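Local structure of GGDEF and EAL domain-containing protein (Vibrio cholerae O1 str. 2010EL-1786, 6PWK) at residues Y30-L35 with T150-L155; G37-S42 with V140-Q145; T214-V219 with T386-R391; F400-E403 with V408-G411. The protein serves as a LapD-type receptor that binds c-di-GMP and probably helps control large adhesins during cell attachment and biofilm formation. One frame throughout, in Å; residues are numbered along the deposited sequence.

Overall arrangement
From the N terminus the chain enters the GGDEF domain, where contact 1 closes a long loop by bringing helix 148-164 back to helix 28-41. Contact 2 closes a shorter loop wholly contained in it, joining the C-terminal end of helix 28-41 to strand 136-142. The two touch, since Leu151 packs on Trp38 and Leu155 on Val140. Contacts 3 and 4 follow in series within the EAL domain, about 42 to 47 Å away between centres. Contact 3 spans the barrel from strand 214-225 to strand 386-389; contact 4 is a short closure between helix 395-402 and strand 408-409. Adjacent strands 386-389 and 408-409 bring these last two together.

Contact 1: Y30-L35 with T150-L155; sequences YYMSQL and TLLSLL. With C2E (9,9'-[(2R,3R,3aS,5S,7aR,9R,10R,10aS,12S,14aR)-3,5,10,12-tetrahydroxy-5,12-dioxidooctahydro-2H,7H-difuro[3,2-d:3',2'-j][1,3,7,9,2,8]tetraoxadiphosphacyclododecine-2,9-diyl]bis(2-amino-1,9-dihydro-6H-purin-6-one)), chain D.
The hydroxyl of Tyr31 sits between a polar and an apolar neighbour: it makes a weak hydrogen bond to the backbone O of Ile99, while Leu155 CD2 lies 4.1 Å from Tyr31 OH. Tyrosine suits this buried place because its ring fills the apolar layer and its one polar atom still has an acceptor. Tyr31 and Leu155 approach from opposite directions; a chi1 of -169° puts Tyr31 CG anti to the backbone N and directs the ring toward helix 148-164. The helix segments cross at 117° and stay 12.9 Å apart between axes, so long side chains must bridge them. Leu152 does this with its forked end: CD1 meets Met32 CE at 4.2 Å, and CD2 faces Leu35 CD2 at 4.4 Å. Both helices lie on one face of the GGDEF sheet, a fold related to nucleotide cyclases, with Val47 of strand 45-51 beneath Tyr31, Leu35 and Leu155. Leu152 also borders c-di-GMP: Leu152 CB is 3.3 Å from the ribose oxygen O4A, and the CD1 that meets Met32 also lies 3.7 Å from the phosphate oxygen O11, so one residue is shared between core and ligand pocket. Next to it, Ser153 OG approaches ribose C4A at 3.3 Å, its hydrogen bond going to Thr149 O; serine is small enough to stand beside the sugar. Glu96, Arg28 and Asp68 of the second subunit hydrogen-bond the same ligand.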
# COMPACT_ATOMS: atom_id res chain seq x y z
N TYR A 30 6.16 14.67 -21.45
CA TYR A 30 7.19 15.54 -22.00
C TYR A 30 8.50 14.78 -22.17
O TYR A 30 9.21 14.96 -23.17
CB TYR A 30 7.39 16.75 -21.08
CG TYR A 30 8.70 17.48 -21.28
CD1 TYR A 30 8.81 18.52 -22.20
CD2 TYR A 30 9.83 17.15 -20.54
CE1 TYR A 30 10.00 19.20 -22.38
CE2 TYR A 30 11.03 17.82 -20.71
CZ TYR A 30 11.11 18.85 -21.63
OH TYR A 30 12.30 19.52 -21.80
N TYR A 31 8.84 13.92 -21.21
CA TYR A 31 10.10 13.19 -21.28
C TYR A 31 10.12 12.22 -22.46
O TYR A 31 11.13 12.14 -23.17
CB TYR A 31 10.33 12.44 -19.97
CG TYR A 31 11.72 11.87 -19.86
CD1 TYR A 31 12.79 12.68 -19.51
CD2 TYR A 31 11.97 10.53 -20.12
CE1 TYR A 31 14.06 12.17 -19.41
CE2 TYR A 31 13.25 10.01 -20.02
CZ TYR A 31 14.28 10.84 -19.66
OH TYR A 31 15.56 10.34 -19.56
N MET A 32 9.03 11.49 -22.67
CA MET A 32 8.98 10.55 -23.78
C MET A 32 9.04 11.27 -25.12
O MET A 32 9.65 10.78 -26.08
CB MET A 32 7.72 9.69 -23.68
CG MET A 32 7.57 8.99 -22.35
SD MET A 32 8.98 7.92 -21.98
CE MET A 32 8.85 7.80 -20.19
N SER A 33 8.41 12.45 -25.21
CA SER A 33 8.47 13.23 -26.44
C SER A 33 9.89 13.71 -26.72
O SER A 33 10.41 13.55 -27.83
CB SER A 33 7.52 14.42 -26.36
OG SER A 33 7.76 15.35 -27.41
N GLN A 34 10.55 14.30 -25.71
CA GLN A 34 11.93 14.72 -25.88
C GLN A 34 12.86 13.54 -26.14
O GLN A 34 13.84 13.67 -26.88
CB GLN A 34 12.40 15.49 -24.65
CG GLN A 34 11.60 16.75 -24.35
CD GLN A 34 11.78 17.82 -25.41
OE1 GLN A 34 11.05 17.85 -26.41
NE2 GLN A 34 12.74 18.71 -25.20
N LEU A 35 12.56 12.39 -25.54
CA LEU A 35 13.39 11.21 -25.74
C LEU A 35 13.25 10.66 -27.15
O LEU A 35 14.24 10.30 -27.79
CB LEU A 35 13.04 10.13 -24.71
CG LEU A 35 13.95 8.91 -24.61
CD1 LEU A 35 15.30 9.30 -24.04
CD2 LEU A 35 13.30 7.84 -23.75
N THR A 150 14.09 0.11 -24.79
CA THR A 150 15.41 -0.40 -24.47
C THR A 150 16.14 0.53 -23.50
O THR A 150 16.70 0.09 -22.50
CB THR A 150 16.23 -0.59 -25.75
OG1 THR A 150 15.71 -1.71 -26.49
CG2 THR A 150 17.70 -0.84 -25.43
N LEU A 151 16.14 1.84 -23.80
CA LEU A 151 16.85 2.78 -22.94
C LEU A 151 16.21 2.86 -21.56
O LEU A 151 16.91 3.02 -20.55
CB LEU A 151 16.89 4.16 -23.59
CG LEU A 151 17.93 4.35 -24.70
CD1 LEU A 151 18.19 5.83 -24.94
CD2 LEU A 151 19.23 3.63 -24.36
N LEU A 152 14.88 2.76 -21.49
CA LEU A 152 14.22 2.77 -20.19
C LEU A 152 14.58 1.53 -19.38
O LEU A 152 14.75 1.61 -18.16
CB LEU A 152 12.70 2.87 -20.37
CG LEU A 152 12.17 4.17 -20.98
CD1 LEU A 152 10.66 4.11 -21.15
CD2 LEU A 152 12.57 5.37 -20.14
N SER A 153 14.71 0.38 -20.04
CA SER A 153 15.17 -0.82 -19.35
C SER A 153 16.61 -0.68 -18.88
O SER A 153 16.94 -1.04 -17.75
CB SER A 153 15.01 -2.04 -20.26
OG SER A 153 13.64 -2.31 -20.52
N LEU A 154 17.48 -0.16 -19.75
CA LEU A 154 18.86 0.11 -19.35
C LEU A 154 18.91 1.10 -18.20
O LEU A 154 19.71 0.96 -17.27
CB LEU A 154 19.66 0.63 -20.54
CG LEU A 154 20.13 -0.38 -21.58
CD1 LEU A 154 20.32 0.29 -22.92
CD2 LEU A 154 21.43 -1.02 -21.12
N LEU A 155 18.06 2.13 -18.25
CA LEU A 155 18.00 3.12 -17.18
C LEU A 155 17.57 2.49 -15.87
O LEU A 155 18.06 2.85 -14.80
CB LEU A 155 17.05 4.25 -17.59
CG LEU A 155 17.34 5.70 -17.22
CD1 LEU A 155 18.82 6.00 -17.25
CD2 LEU A 155 16.60 6.63 -18.17
P1 C2E D . 8.42 -3.14 -17.09
O2P C2E D . 7.91 -2.70 -15.74
O1P C2E D . 8.33 -4.63 -17.06
O5' C2E D . 7.44 -2.76 -18.34
C5' C2E D . 7.50 -3.50 -19.51
C4' C2E D . 6.44 -2.81 -20.40
O4' C2E D . 5.28 -2.89 -19.82
C3' C2E D . 6.73 -1.30 -20.29
O3' C2E D . 7.62 -0.88 -21.22
C2' C2E D . 5.36 -0.63 -20.47
O2' C2E D . 5.17 -0.22 -21.90
C1' C2E D . 4.47 -1.56 -20.24
N9 C2E D . 3.49 -1.17 -19.26
C8 C2E D . 4.32 -1.36 -18.20
N7 C2E D . 3.61 -1.03 -17.10
C5 C2E D . 2.38 -0.66 -17.46
C6 C2E D . 1.12 -0.18 -16.69
O6 C2E D . 1.11 -0.08 -15.51
N1 C2E D . -0.09 0.15 -17.39
C2 C2E D . -0.15 0.05 -18.83
N2 C2E D . -1.32 0.37 -19.65
N3 C2E D . 1.05 -0.40 -19.53
C4 C2E D . 2.31 -0.75 -18.81
P11 C2E D . 8.16 0.67 -20.91
O21 C2E D . 7.16 1.72 -20.49
O11 C2E D . 8.68 1.18 -22.23
O5A C2E D . 9.51 0.44 -19.98
C5A C2E D . 10.12 -0.82 -20.05
C4A C2E D . 11.05 -0.95 -18.92
O4A C2E D . 11.65 0.19 -18.68
C3A C2E D . 10.16 -1.32 -17.54
O3A C2E D . 10.02 -2.81 -17.37
C2A C2E D . 10.80 -0.87 -16.60
O2A C2E D . 11.81 -1.90 -16.17
C1A C2E D . 11.52 0.45 -17.20
N91 C2E D . 10.82 1.55 -16.96
C81 C2E D . 9.86 2.12 -17.71
N71 C2E D . 9.47 3.22 -17.05
C51 C2E D . 10.18 3.32 -15.93
C61 C2E D . 10.18 4.35 -14.81
O61 C2E D . 9.43 5.26 -14.88
N11 C2E D . 11.07 4.24 -13.68
C21 C2E D . 11.98 3.13 -13.60
N21 C2E D . 12.88 3.00 -12.47
N31 C2E D . 11.97 2.15 -14.69
C41 C2E D . 11.04 2.27 -15.86

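Contact 2: G37-S42 with V140-Q145; sequences GWLSES and VSNKRQ
Trp38 and Asn142 slide past one another in opposite directions, the indole and amide planes inclined by 55°. The far corner of the indole does the touching: Trp38 CH2 lies 3.9 Å from Asn142 CB and 4.1 Å from Asn142 ND2, the approach being oblique to the ring. Each side chain leaves its backbone with CG anti to N (chi1 163° for Trp38, -159° for Asn142), which sends the indole out from the helix and the amide back toward it. Leu39 crosses Asn142 at about a right angle, and its methyl CD2 comes within 3.8 Å of Asn142 ND2. The amide is therefore flanked by apolar groups, yet its polar ends are engaged: ND2 donates to Gly43 O and OD1 is hydrogen-bonded to Ser146 OG. Asparagine suits such a place, being short enough to sit against the corner of the indole while its amide bonds Gly43 and Ser146. Trp38 likewise gives its NE1 hydrogen to Ile44 O, so the broad ring is fixed in the core by one bond at its polar edge. Leu151 of helix 148-164 packs on Trp38, Leu39 and Asn142 alike. The arrangement is helix-on-sheet packing in the alpha/beta core of the GGDEF domain.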
# COMPACT_ATOMS: atom_id res chain seq x y z
N GLY A 37 12.34 12.23 -29.90
CA GLY A 37 12.92 13.12 -30.90
C GLY A 37 14.43 13.08 -30.90
O GLY A 37 15.06 13.17 -31.96
N TRP A 38 15.04 12.94 -29.72
CA TRP A 38 16.49 12.84 -29.64
C TRP A 38 17.00 11.55 -30.27
O TRP A 38 18.06 11.53 -30.90
CB TRP A 38 16.94 12.94 -28.18
CG TRP A 38 18.33 12.46 -27.92
CD1 TRP A 38 19.49 13.06 -28.33
CD2 TRP A 38 18.72 11.30 -27.18
NE1 TRP A 38 20.58 12.34 -27.90
CE2 TRP A 38 20.13 11.25 -27.19
CE3 TRP A 38 18.02 10.29 -26.52
CZ2 TRP A 38 20.84 10.23 -26.56
CZ3 TRP A 38 18.73 9.29 -25.89
CH2 TRP A 38 20.13 9.26 -25.92
N LEU A 39 16.24 10.46 -30.13
CA LEU A 39 16.66 9.18 -30.70
C LEU A 39 16.57 9.20 -32.22
O LEU A 39 17.51 8.78 -32.91
CB LEU A 39 15.81 8.05 -30.12
CG LEU A 39 16.01 7.71 -28.65
CD1 LEU A 39 14.94 6.74 -28.17
CD2 LEU A 39 17.40 7.13 -28.42
N SER A 40 15.45 9.69 -32.76
CA SER A 40 15.23 9.62 -34.20
C SER A 40 16.19 10.51 -34.98
O SER A 40 16.56 10.18 -36.11
CB SER A 40 13.78 9.99 -34.52
OG SER A 40 13.42 11.22 -33.91
N GLU A 41 16.61 11.64 -34.40
CA GLU A 41 17.55 12.52 -35.09
C GLU A 41 18.97 11.98 -35.02
O GLU A 41 19.57 11.65 -36.05
CB GLU A 41 17.48 13.93 -34.50
CG GLU A 41 18.59 14.85 -35.01
CD GLU A 41 18.66 16.16 -34.25
OE1 GLU A 41 17.60 16.63 -33.78
OE2 GLU A 41 19.77 16.71 -34.12
N SER A 42 19.52 11.89 -33.82
CA SER A 42 20.93 11.51 -33.65
C SER A 42 21.10 10.30 -32.75
O SER A 42 21.76 9.33 -33.14
CB SER A 42 21.72 12.70 -33.10
OG SER A 42 21.29 13.03 -31.79
N VAL A 140 23.11 6.02 -18.30
CA VAL A 140 23.49 5.17 -19.42
C VAL A 140 23.90 6.06 -20.59
O VAL A 140 23.33 7.14 -20.80
CB VAL A 140 22.37 4.18 -19.84
CG1 VAL A 140 21.34 4.02 -18.74
CG2 VAL A 140 21.73 4.57 -21.16
N SER A 141 24.91 5.61 -21.33
CA SER A 141 25.37 6.29 -22.54
C SER A 141 24.91 5.48 -23.75
O SER A 141 25.15 4.27 -23.82
CB SER A 141 26.89 6.44 -22.55
OG SER A 141 27.52 5.18 -22.72
N ASN A 142 24.26 6.16 -24.69
CA ASN A 142 23.75 5.50 -25.89
C ASN A 142 24.88 5.45 -26.92
O ASN A 142 25.20 6.46 -27.56
CB ASN A 142 22.53 6.24 -26.44
CG ASN A 142 21.68 5.36 -27.33
OD1 ASN A 142 21.62 4.15 -27.15
ND2 ASN A 142 21.00 5.98 -28.30
N LYS A 143 25.49 4.28 -27.07
CA LYS A 143 26.55 4.05 -28.05
C LYS A 143 26.12 3.09 -29.14
O LYS A 143 26.96 2.68 -29.96
CB LYS A 143 27.81 3.55 -27.35
CG LYS A 143 28.33 4.48 -26.25
CD LYS A 143 29.81 4.26 -25.98
CE LYS A 143 30.30 5.08 -24.79
NZ LYS A 143 30.03 4.40 -23.49
N ARG A 144 24.85 2.70 -29.17
CA ARG A 144 24.27 1.92 -30.26
C ARG A 144 22.88 2.47 -30.54
O ARG A 144 22.33 3.26 -29.77
CB ARG A 144 24.21 0.43 -29.93
CG ARG A 144 25.57 -0.25 -29.83
CD ARG A 144 25.43 -1.75 -29.59
NE ARG A 144 26.73 -2.42 -29.61
CZ ARG A 144 26.90 -3.73 -29.46
NH1 ARG A 144 25.85 -4.52 -29.26
NH2 ARG A 144 28.11 -4.25 -29.50
N GLN A 145 22.30 2.05 -31.67
CA GLN A 145 20.95 2.47 -32.02
C GLN A 145 19.96 1.68 -31.17
O GLN A 145 19.84 0.46 -31.32
CB GLN A 145 20.67 2.28 -33.50
CG GLN A 145 19.42 3.00 -33.98
CD GLN A 145 19.05 2.65 -35.41
OE1 GLN A 145 19.04 1.48 -35.79
NE2 GLN A 145 18.74 3.67 -36.21

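Contact 3: T214-V219 with T386-R391; sequences TFHREV and TTIASR. With MG (magnesium ion), chain E; C2E (9,9'-[(2R,3R,3aS,5S,7aR,9R,10R,10aS,12S,14aR)-3,5,10,12-tetrahydroxy-5,12-dioxidooctahydro-2H,7H-difuro[3,2-d:3',2'-j][1,3,7,9,2,8]tetraoxadiphosphacyclododecine-2,9-diyl]bis(2-amino-1,9-dihydro-6H-purin-6-one)), chain C.
Strands 214-219 and 386-389 are not sheet neighbours: they run at 52° with axes 10.3 Å apart, facing one another across the EAL barrel. Phe215 and His216 both pair with Ala207 through backbone hydrogen bonds, consistent with a classic beta bulge, and both side chains reach Ile388. Its terminal methyl CD1 lies 3.9 Å from Phe215 CD2 and 3.9 Å from His216 CE1; an unbranched tip on a beta-branched residue suits a strand that must fill the barrel interior. Elsewhere on the phenyl, Phe215 CE1 meets Thr386 OG1 at 3.6 Å, while Thr386 CG2 also lies close to Phe215 CE1. His216 uses its nitrogens elsewhere, hydrogen-bonding His302 and Lys355. Farther along the strand, Glu218 extends fully, with CG anti to the backbone N (chi1 -178°), and its OE2 binds the magnesium ion at 2.3 Å. The ion also takes phosphate oxygen O2P of c-di-GMP at 2.1 Å, with Asn272, Glu304 and Asp334 completing the protein ligands. Arg391, its chain bent at CG and CD, presents one guanidinium face to ribose O4', which is offset toward the rim, and sends NH1 to O1P in a weak bond of 2.7 Å (122°). Magnesium and arginine thus share the charge of one phosphate, which probably helps this receptor hold its dinucleotide.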
# COMPACT_ATOMS: atom_id res chain seq x y z
N THR A 214 32.35 -21.41 14.07
CA THR A 214 31.48 -20.96 12.99
C THR A 214 30.14 -20.53 13.58
O THR A 214 29.39 -21.36 14.12
CB THR A 214 31.31 -22.05 11.94
OG1 THR A 214 30.19 -21.75 11.09
CG2 THR A 214 31.11 -23.42 12.59
N PHE A 215 29.84 -19.23 13.50
CA PHE A 215 28.56 -18.73 13.98
C PHE A 215 27.42 -19.24 13.11
O PHE A 215 26.48 -19.88 13.61
CB PHE A 215 28.58 -17.19 14.00
CG PHE A 215 27.39 -16.58 14.67
CD1 PHE A 215 27.37 -16.37 16.04
CD2 PHE A 215 26.29 -16.19 13.93
CE1 PHE A 215 26.27 -15.80 16.66
CE2 PHE A 215 25.19 -15.62 14.54
CZ PHE A 215 25.18 -15.42 15.90
N HIS A 216 27.48 -18.97 11.81
CA HIS A 216 26.54 -19.54 10.86
C HIS A 216 27.16 -19.47 9.47
O HIS A 216 28.24 -18.90 9.28
CB HIS A 216 25.18 -18.83 10.90
CG HIS A 216 25.22 -17.38 10.54
ND1 HIS A 216 24.43 -16.43 11.15
CD2 HIS A 216 25.94 -16.71 9.60
CE1 HIS A 216 24.67 -15.25 10.63
NE2 HIS A 216 25.58 -15.38 9.68
N ARG A 217 26.47 -20.06 8.50
CA ARG A 217 26.82 -19.95 7.09
C ARG A 217 25.71 -19.21 6.37
O ARG A 217 24.57 -19.68 6.33
CB ARG A 217 27.04 -21.33 6.47
CG ARG A 217 28.44 -21.88 6.65
CD ARG A 217 28.57 -23.26 6.04
NE ARG A 217 28.82 -24.27 7.06
CZ ARG A 217 30.02 -24.60 7.51
NH1 ARG A 217 31.10 -23.99 7.02
NH2 ARG A 217 30.16 -25.53 8.44
N GLU A 218 26.03 -18.04 5.81
CA GLU A 218 25.05 -17.27 5.06
C GLU A 218 24.85 -17.89 3.68
O GLU A 218 25.81 -18.30 3.02
CB GLU A 218 25.49 -15.82 4.92
CG GLU A 218 24.50 -14.94 4.18
CD GLU A 218 24.87 -13.47 4.21
OE1 GLU A 218 25.96 -13.14 4.71
OE2 GLU A 218 24.06 -12.65 3.74
N VAL A 219 23.60 -17.95 3.25
CA VAL A 219 23.22 -18.57 1.98
C VAL A 219 23.08 -17.48 0.92
O VAL A 219 22.37 -16.49 1.13
CB VAL A 219 21.92 -19.37 2.12
CG1 VAL A 219 21.49 -19.92 0.77
CG2 VAL A 219 22.10 -20.50 3.13
N THR A 386 25.66 -10.49 19.22
CA THR A 386 26.87 -10.81 18.47
C THR A 386 27.03 -9.85 17.30
O THR A 386 26.08 -9.62 16.54
CB THR A 386 26.82 -12.25 17.98
OG1 THR A 386 26.62 -13.14 19.09
CG2 THR A 386 28.10 -12.62 17.26
N THR A 387 28.23 -9.30 17.14
CA THR A 387 28.54 -8.44 16.01
C THR A 387 29.33 -9.22 14.97
O THR A 387 30.23 -9.99 15.31
CB THR A 387 29.34 -7.21 16.44
OG1 THR A 387 30.60 -7.63 16.97
CG2 THR A 387 28.58 -6.42 17.49
N ILE A 388 28.99 -9.02 13.70
CA ILE A 388 29.61 -9.73 12.59
C ILE A 388 30.08 -8.70 11.57
O ILE A 388 29.28 -7.91 11.06
CB ILE A 388 28.64 -10.73 11.93
CG1 ILE A 388 28.11 -11.72 12.96
CG2 ILE A 388 29.33 -11.45 10.78
CD1 ILE A 388 27.13 -12.73 12.40
N ALA A 389 31.38 -8.70 11.29
CA ALA A 389 31.91 -7.88 10.21
C ALA A 389 31.63 -8.55 8.87
O ALA A 389 31.63 -9.78 8.75
CB ALA A 389 33.41 -7.66 10.38
N SER A 390 31.38 -7.73 7.85
CA SER A 390 30.85 -8.20 6.59
C SER A 390 31.78 -7.86 5.44
O SER A 390 32.33 -6.75 5.37
CB SER A 390 29.46 -7.60 6.32
OG SER A 390 28.93 -8.03 5.08
N ARG A 391 31.95 -8.82 4.53
CA ARG A 391 32.67 -8.63 3.27
C ARG A 391 34.12 -8.19 3.50
O ARG A 391 34.63 -7.26 2.88
CB ARG A 391 31.92 -7.64 2.36
CG ARG A 391 30.86 -8.33 1.51
CD ARG A 391 29.54 -7.58 1.42
NE ARG A 391 29.48 -6.68 0.27
CZ ARG A 391 28.37 -6.37 -0.38
NH1 ARG A 391 27.21 -6.91 -0.00
NH2 ARG A 391 28.40 -5.55 -1.41
MG MG E . 23.12 -10.59 4.18
P1 C2E C . 24.53 -9.40 1.10
O2P C2E C . 23.68 -9.71 2.30
O1P C2E C . 25.41 -8.26 1.54
O5' C2E C . 25.57 -10.61 0.76
C5' C2E C . 26.92 -10.31 0.64
C4' C2E C . 27.20 -10.12 -0.87
O4' C2E C . 28.43 -9.72 -1.06
C3' C2E C . 27.14 -11.46 -1.62
O3' C2E C . 27.08 -11.17 -2.93
C2' C2E C . 28.53 -12.03 -1.31
O2' C2E C . 28.86 -13.12 -2.27
C1' C2E C . 29.25 -10.99 -1.63
N9 C2E C . 30.58 -10.81 -1.10
C8 C2E C . 30.54 -11.73 -0.10
N7 C2E C . 31.74 -11.68 0.53
C5 C2E C . 32.49 -10.76 -0.07
C6 C2E C . 33.92 -10.23 0.16
O6 C2E C . 34.61 -10.66 1.02
N1 C2E C . 34.44 -9.20 -0.68
C2 C2E C . 33.65 -8.63 -1.74
N2 C2E C . 34.12 -7.57 -2.63
N3 C2E C . 32.30 -9.15 -1.93
C4 C2E C . 31.76 -10.23 -1.06
P11 C2E C . 25.84 -11.94 -3.71
O21 C2E C . 25.91 -13.44 -3.85
O11 C2E C . 25.84 -11.41 -5.12
O5A C2E C . 24.52 -11.33 -2.91
C5A C2E C . 24.26 -10.00 -3.26
C4A C2E C . 23.02 -9.55 -2.60
O4A C2E C . 22.00 -10.18 -3.12
C3A C2E C . 23.05 -9.91 -0.96
O3A C2E C . 23.68 -8.79 -0.19
C2A C2E C . 21.88 -10.05 -0.63
O2A C2E C . 21.30 -8.73 -0.19
C1A C2E C . 21.13 -10.61 -1.96
N91 C2E C . 21.01 -11.92 -1.90
C81 C2E C . 21.91 -12.87 -2.18
N71 C2E C . 21.29 -14.05 -1.97
C51 C2E C . 20.05 -13.81 -1.57
C61 C2E C . 18.90 -14.73 -1.19
O61 C2E C . 19.07 -15.90 -1.23
N11 C2E C . 17.63 -14.20 -0.79
C21 C2E C . 17.43 -12.78 -0.74
N21 C2E C . 16.14 -12.24 -0.33
N31 C2E C . 18.54 -11.90 -1.10
C41 C2E C . 19.86 -12.46 -1.52

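Contact 4: F400-E403 with V408-G411; sequences FLSE and VFQG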
# COMPACT_ATOMS: atom_id res chain seq x y z
N PHE A 400 42.18 -3.90 10.97
CA PHE A 400 41.54 -2.65 11.37
C PHE A 400 40.22 -2.91 12.09
O PHE A 400 39.88 -2.20 13.04
CB PHE A 400 41.33 -1.74 10.16
CG PHE A 400 42.46 -0.78 9.92
CD1 PHE A 400 43.75 -1.11 10.28
CD2 PHE A 400 42.22 0.46 9.37
CE1 PHE A 400 44.79 -0.22 10.07
CE2 PHE A 400 43.25 1.35 9.15
CZ PHE A 400 44.54 1.01 9.50
N LEU A 401 39.46 -3.91 11.64
CA LEU A 401 38.23 -4.27 12.33
C LEU A 401 38.50 -4.89 13.70
O LEU A 401 37.61 -4.90 14.55
CB LEU A 401 37.40 -5.24 11.48
CG LEU A 401 36.88 -4.71 10.14
CD1 LEU A 401 36.47 -5.87 9.24
CD2 LEU A 401 35.72 -3.75 10.34
N SER A 402 39.72 -5.39 13.93
CA SER A 402 40.04 -6.00 15.21
C SER A 402 40.06 -4.98 16.34
O SER A 402 39.75 -5.31 17.49
CB SER A 402 41.39 -6.72 15.13
OG SER A 402 41.32 -7.84 14.28
N GLU A 403 40.41 -3.73 16.04
CA GLU A 403 40.45 -2.69 17.06
C GLU A 403 39.06 -2.28 17.56
O GLU A 403 38.97 -1.50 18.51
CB GLU A 403 41.19 -1.46 16.54
CG GLU A 403 42.62 -1.73 16.14
CD GLU A 403 43.31 -0.51 15.57
OE1 GLU A 403 42.70 0.58 15.58
OE2 GLU A 403 44.46 -0.64 15.10
N VAL A 408 32.86 -12.01 15.33
CA VAL A 408 33.00 -12.94 14.22
C VAL A 408 33.13 -12.14 12.92
O VAL A 408 32.66 -11.00 12.82
CB VAL A 408 31.83 -13.95 14.16
CG1 VAL A 408 30.95 -13.83 15.39
CG2 VAL A 408 31.01 -13.79 12.90
N PHE A 409 33.78 -12.76 11.93
CA PHE A 409 34.09 -12.11 10.67
C PHE A 409 33.63 -12.97 9.51
O PHE A 409 33.54 -14.20 9.62
CB PHE A 409 35.60 -11.83 10.54
CG PHE A 409 36.18 -11.08 11.71
CD1 PHE A 409 36.55 -11.75 12.87
CD2 PHE A 409 36.35 -9.71 11.66
CE1 PHE A 409 37.08 -11.07 13.94
CE2 PHE A 409 36.88 -9.02 12.73
CZ PHE A 409 37.25 -9.70 13.87
N GLN A 410 33.34 -12.32 8.39
CA GLN A 410 32.85 -13.00 7.19
C GLN A 410 33.42 -12.30 5.97
O GLN A 410 33.55 -11.07 5.95
CB GLN A 410 31.32 -13.00 7.14
CG GLN A 410 30.72 -13.84 6.02
CD GLN A 410 29.20 -13.83 6.02
OE1 GLN A 410 28.57 -13.36 6.97
NE2 GLN A 410 28.61 -14.34 4.95
N GLY A 411 33.77 -13.08 4.96
CA GLY A 411 34.31 -12.52 3.73
C GLY A 411 35.27 -13.48 3.07
O GLY A 411 35.48 -14.60 3.52
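Leu401 and Phe409 meet within the beta-alpha-beta unit formed by strand 386-389, helix 395-402 and strand 408-409, part of the EAL barrel, where a helix packs outside the strands. The apolar contact is made edge-on: Leu401 CB lies near the plane of the phenyl ring, 4.0 Å from Phe409 CE2. The touching atom is thus the root of the leucine side chain, its branch being turned beside the backbone N (chi1 -63°). Both residues also pack on Ala389 of the neighbouring strand, whose small methyl suits the place between helix and sheet. A long, flat phenyl suits the 9.0 Å between the CA atoms of Leu401 and Phe409, reaching the helix with its CE2 edge.

Polar groups do their work beside this packing. Ser402 OG stands 4.5 Å from Phe409 CZ, oblique to the ring, but hydrogen-bonds Leu398 O one turn back in its own helix. Gln410, just beyond the strand, turns its amide into the barrel: Gln410 NE2 bonds Glu218 OE1 and also Gln205 OE1, and Gln410 OE1 accepts from Lys355 NZ. An amide, donor and acceptor at once, can hold all three, and so probably helps to position Glu218, a magnesium ligand. Gly411, which touches c-di-GMP, has phi 150° and psi -176°, angles at which a CB would press against Gln410 O.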